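Local coordinates for protein putative isomerase YbhH (Escherichia coli, PDB 6OTV) that is a putative isomerase of the PrpF family, its reaction and substrate not established, built on the diaminopimelate epimerase-type fold, at residues I62-S66 against N107-A111; C273-L277 against I310-S314. All coordinates share one frame; numbering follows the deposited sequence.

Contact 1. Residues I62-S66 against N107-A111; sequences IISRS and NGLIA. With EDO (1,2-ethanediol), chain L.
Ile-63, Ser-64 and Arg-65 meet Leu-109 and Gly-108 in a small surface contact, with an apolar pair on its buried side and Arg-65 on its exposed side, where the end of strand 59-65 faces the loop that leaves helix 94-106. The backbones come closest at Arg-65 and Leu-109, whose CA atoms lie 6.1 Å apart. Leu-109 carries the contact with its two methyls. CD1 reaches inward to Ile-63 CG2 at 3.7 Å, and the two side chains run at about a right angle to each other. CG2 is the branch presented because it stands anti to the backbone N of Ile-63, while CG1 and CD1 turn off to the other side (chi1 -44°). Ile-63 and Leu-109 both also touch helix 94-106, Ile-63 on Val-100 and Phe-103, Leu-109 on Ala-104. CD2 of Leu-109 goes outward and lies over one face of the Arg-65 guanidinium, off-centre, 3.9 Å from NH1. An extended chain from CG to NE carries that group past the leucine, bringing NH2 within 3.0 Å of Gly-108 O, yet at an angle too poor for a hydrogen bond. Gly-108 has positive phi and is the C-prime residue of a Schellman motif that ends the helix, with Leu-109 N bonded to Ala-104 O. A 1,2-ethanediol, probably from the crystallisation liquor, settles beside the leucine: Arg-65 N donates to its O1 at 2.9 Å and a nearly straight 172°, and its C1 rests 3.8 Å from Leu-109 CD2. Glu-324 of the second subunit packs on Arg-65. With no hydrogen bond between the two segments, their cohesion rests on leucine methyls against isoleucine and guanidinium, probably helped by the charge of Arg-65 close to the Gly-108 carbonyl.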
loop_
_atom_site.group_PDB
_atom_site.type_symbol
_atom_site.label_atom_id
_atom_site.label_comp_id
_atom_site.label_asym_id
_atom_site.label_seq_id
_atom_site.Cartn_x
_atom_site.Cartn_y
_atom_site.Cartn_z
ATOM N N ILE A 62 10.586 11.484 -13.701
ATOM C CA ILE A 62 10.771 10.303 -14.538
ATOM C C ILE A 62 9.751 9.262 -14.094
ATOM O O ILE A 62 9.810 8.759 -12.965
ATOM C CB ILE A 62 12.206 9.765 -14.455
ATOM C CG1 ILE A 62 13.200 10.859 -14.863
ATOM C CG2 ILE A 62 12.359 8.526 -15.329
ATOM C CD1 ILE A 62 14.656 10.510 -14.584
ATOM N N ILE A 63 8.813 8.936 -14.983
ATOM C CA ILE A 63 7.641 8.131 -14.652
ATOM C C ILE A 63 7.732 6.791 -15.370
ATOM O O ILE A 63 8.162 6.721 -16.529
ATOM C CB ILE A 63 6.336 8.860 -15.030
ATOM C CG1 ILE A 63 6.385 10.334 -14.606
ATOM C CG2 ILE A 63 5.137 8.155 -14.423
ATOM C CD1 ILE A 63 6.599 10.548 -13.130
ATOM N N SER A 64 7.304 5.732 -14.686
ATOM C CA SER A 64 7.270 4.395 -15.263
ATOM C C SER A 64 6.262 3.559 -14.490
ATOM O O SER A 64 5.821 3.932 -13.400
ATOM C CB SER A 64 8.649 3.734 -15.227
ATOM O OG SER A 64 8.990 3.351 -13.906
ATOM N N ARG A 65 5.897 2.420 -15.072
ATOM C CA ARG A 65 5.105 1.445 -14.336
ATOM C C ARG A 65 5.892 0.961 -13.126
ATOM O O ARG A 65 7.103 0.741 -13.200
ATOM C CB ARG A 65 4.727 0.270 -15.235
ATOM C CG ARG A 65 3.654 0.602 -16.259
ATOM C CD ARG A 65 3.217 -0.636 -17.026
ATOM N NE ARG A 65 2.151 -0.337 -17.978
ATOM C CZ ARG A 65 2.356 0.069 -19.228
ATOM N NH1 ARG A 65 3.592 0.229 -19.681
ATOM N NH2 ARG A 65 1.324 0.318 -20.022
ATOM N N SER A 66 5.200 0.807 -12.001
ATOM C CA SER A 66 5.889 0.559 -10.743
ATOM C C SER A 66 6.495 -0.838 -10.698
ATOM O O SER A 66 5.875 -1.823 -11.114
ATOM C CB SER A 66 4.937 0.740 -9.567
ATOM O OG SER A 66 5.611 0.457 -8.354
ATOM N N ASN A 107 -0.437 8.755 -20.785
ATOM C CA ASN A 107 0.545 7.915 -21.460
ATOM C C ASN A 107 0.257 6.425 -21.292
ATOM O O ASN A 107 1.145 5.597 -21.524
ATOM C CB ASN A 107 1.955 8.245 -20.966
ATOM C CG ASN A 107 2.409 9.634 -21.383
ATOM O OD1 ASN A 107 2.998 9.812 -22.449
ATOM N ND2 ASN A 107 2.134 10.629 -20.542
ATOM N N GLY A 108 -0.960 6.067 -20.887
ATOM C CA GLY A 108 -1.369 4.675 -20.860
ATOM C C GLY A 108 -0.709 3.807 -19.811
ATOM O O GLY A 108 -0.705 2.583 -19.954
ATOM N N LEU A 109 -0.145 4.397 -18.757
ATOM C CA LEU A 109 0.427 3.609 -17.674
ATOM C C LEU A 109 -0.627 3.058 -16.722
ATOM O O LEU A 109 -0.311 2.175 -15.917
ATOM C CB LEU A 109 1.437 4.449 -16.888
ATOM C CG LEU A 109 2.596 5.019 -17.705
ATOM C CD1 LEU A 109 3.534 5.804 -16.811
ATOM C CD2 LEU A 109 3.337 3.904 -18.424
ATOM N N ILE A 110 -1.860 3.555 -16.793
ATOM C CA ILE A 110 -2.949 3.072 -15.954
ATOM C C ILE A 110 -4.260 3.438 -16.637
ATOM O O ILE A 110 -4.368 4.483 -17.285
ATOM C CB ILE A 110 -2.860 3.653 -14.521
ATOM C CG1 ILE A 110 -4.028 3.164 -13.660
ATOM C CG2 ILE A 110 -2.802 5.177 -14.556
ATOM C CD1 ILE A 110 -4.018 3.706 -12.251
ATOM N N ALA A 111 -5.249 2.558 -16.504
ATOM C CA ALA A 111 -6.554 2.801 -17.099
ATOM C C ALA A 111 -7.317 3.846 -16.297
ATOM O O ALA A 111 -7.251 3.880 -15.064
ATOM C CB ALA A 111 -7.359 1.504 -17.168
HETATM C C1 EDO L . 6.844 2.501 -19.070
HETATM O O1 EDO L . 6.904 1.974 -17.738
HETATM C C2 EDO L . 7.671 3.779 -19.161
HETATM O O2 EDO L . 9.029 3.507 -18.795
#

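Contact 2. Residues C273-L277 against I310-S314; sequences CHRAL and IEHPS
Ser-314 OG donates to Arg-275 O at 2.6 Å, the one hydrogen bond between the segments, and its hydroxyl also lies 3.2 Å from Ala-276 CB. The donor sits 34° out of the carbonyl plane. Pro-313 closes on the same carbonyl, with CB 3.3 Å from Arg-275 O. Next to it the His-312 imidazole stands against the backbone of Ala-276, ND1 at 3.4 Å from CA, while Leu-277 N lies over one ring face. This ring placement follows from a chi1 of 58°, which sets CG between the backbone N and carbonyl carbon. Further in, Leu-277 CD2 meets Ile-310 CG2 at 3.7 Å, and both side chains reach helix 279-290. Two local bonds shape the backbones: Ser-314 N donates to His-312 ND1, and Ala-276 N to His-274 ND1 at 2.8 Å. Outside, Glu-311 bonds the backbone N atoms of Gln-258, Lys-259 and Gly-261. Pro-313 and Ser-314 form the turn of the hairpin between strands 306-312 and 315-322, here meeting the loop before helix 279-290, consistent with the strands wrapped round a helix in the diaminopimelate epimerase-type fold.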
loop_
_atom_site.group_PDB
_atom_site.type_symbol
_atom_site.label_atom_id
_atom_site.label_comp_id
_atom_site.label_asym_id
_atom_site.label_seq_id
_atom_site.Cartn_x
_atom_site.Cartn_y
_atom_site.Cartn_z
ATOM N N CYS A 273 16.928 29.486 4.471
ATOM C CA CYS A 273 15.495 29.563 4.718
ATOM C C CYS A 273 14.738 29.391 3.404
ATOM O O CYS A 273 14.971 30.133 2.443
ATOM C CB CYS A 273 15.129 30.891 5.381
ATOM S SG CYS A 273 13.380 31.033 5.842
ATOM N N HIS A 274 13.842 28.405 3.368
ATOM C CA HIS A 274 12.995 28.180 2.204
ATOM C C HIS A 274 12.128 29.409 1.943
ATOM O O HIS A 274 11.565 30.001 2.869
ATOM C CB HIS A 274 12.118 26.944 2.443
ATOM C CG HIS A 274 11.597 26.292 1.196
ATOM N ND1 HIS A 274 10.868 26.971 0.243
ATOM C CD2 HIS A 274 11.666 25.008 0.770
ATOM C CE1 HIS A 274 10.529 26.139 -0.726
ATOM N NE2 HIS A 274 11.001 24.942 -0.430
ATOM N N ARG A 275 12.037 29.806 0.671
ATOM C CA ARG A 275 11.181 30.926 0.291
ATOM C C ARG A 275 9.702 30.603 0.459
ATOM O O ARG A 275 8.885 31.521 0.581
ATOM C CB ARG A 275 11.463 31.334 -1.155
ATOM C CG ARG A 275 12.925 31.655 -1.431
ATOM C CD ARG A 275 13.206 33.147 -1.330
ATOM N NE ARG A 275 13.010 33.830 -2.607
ATOM C CZ ARG A 275 11.884 34.435 -2.971
ATOM N NH1 ARG A 275 10.839 34.448 -2.156
ATOM N NH2 ARG A 275 11.803 35.031 -4.155
ATOM N N ALA A 276 9.341 29.322 0.454
ATOM C CA ALA A 276 7.972 28.895 0.708
ATOM C C ALA A 276 7.974 27.795 1.759
ATOM O O ALA A 276 8.382 28.026 2.902
ATOM C CB ALA A 276 7.302 28.418 -0.582
ATOM N N LEU A 277 7.541 26.594 1.380
ATOM C CA LEU A 277 7.487 25.473 2.306
ATOM C C LEU A 277 7.368 24.180 1.514
ATOM O O LEU A 277 6.570 24.092 0.578
ATOM C CB LEU A 277 6.309 25.608 3.280
ATOM C CG LEU A 277 6.033 24.394 4.169
ATOM C CD1 LEU A 277 7.192 24.142 5.123
ATOM C CD2 LEU A 277 4.730 24.568 4.929
ATOM N N ILE A 310 -1.085 26.093 7.029
ATOM C CA ILE A 310 0.296 26.382 7.414
ATOM C C ILE A 310 0.764 27.608 6.640
ATOM O O ILE A 310 0.818 27.585 5.404
ATOM C CB ILE A 310 1.237 25.199 7.136
ATOM C CG1 ILE A 310 0.613 23.869 7.569
ATOM C CG2 ILE A 310 2.585 25.423 7.817
ATOM C CD1 ILE A 310 0.466 23.712 9.048
ATOM N N GLU A 311 1.135 28.660 7.362
ATOM C CA GLU A 311 1.628 29.881 6.742
ATOM C C GLU A 311 3.144 29.826 6.592
ATOM O O GLU A 311 3.849 29.282 7.448
ATOM C CB GLU A 311 1.208 31.105 7.563
ATOM C CG GLU A 311 -0.308 31.263 7.652
ATOM C CD GLU A 311 -0.750 32.472 8.459
ATOM O OE1 GLU A 311 0.109 33.144 9.070
ATOM O OE2 GLU A 311 -1.969 32.750 8.482
ATOM N N HIS A 312 3.636 30.386 5.494
ATOM C CA HIS A 312 5.055 30.377 5.168
ATOM C C HIS A 312 5.371 31.693 4.473
ATOM O O HIS A 312 4.462 32.475 4.170
ATOM C CB HIS A 312 5.409 29.159 4.296
ATOM C CG HIS A 312 4.653 29.087 3.008
ATOM N ND1 HIS A 312 4.985 29.843 1.904
ATOM C CD2 HIS A 312 3.585 28.338 2.644
ATOM C CE1 HIS A 312 4.150 29.568 0.918
ATOM N NE2 HIS A 312 3.292 28.658 1.341
ATOM N N PRO A 313 6.659 31.984 4.226
ATOM C CA PRO A 313 7.021 33.320 3.705
ATOM C C PRO A 313 6.245 33.795 2.484
ATOM O O PRO A 313 6.059 35.008 2.330
ATOM C CB PRO A 313 8.509 33.161 3.377
ATOM C CG PRO A 313 8.992 32.196 4.376
ATOM C CD PRO A 313 7.869 31.218 4.590
ATOM N N SER A 314 5.786 32.901 1.608
ATOM C CA SER A 314 5.172 33.327 0.354
ATOM C C SER A 314 3.729 32.855 0.202
ATOM O O SER A 314 3.232 32.763 -0.923
ATOM C CB SER A 314 6.013 32.861 -0.838
ATOM O OG SER A 314 6.586 31.588 -0.602
#

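Overall arrangement
Contacts 1 and 2 lie on opposite sides of the chain's centre, 32 Å between their centres and about 19 Å between nearest atoms, and follow one another along the chain. Each sets the end of a strand, in contact 2 together with the turn that follows it, against a loop next to a helix: contact 1 after helix 94-106, contact 2 before helix 279-290. Contact 1 is the more peripheral, about 21 Å from the chain's centre against 12 Å, and it borders the second subunit, which does not touch the segments of contact 2. Ethanediol sits in contact 1, whereas a phosphate ion, probably from the crystallisation liquor, lies about 4 Å from the His-274 side chain of contact 2; such an ion may mark a pocket.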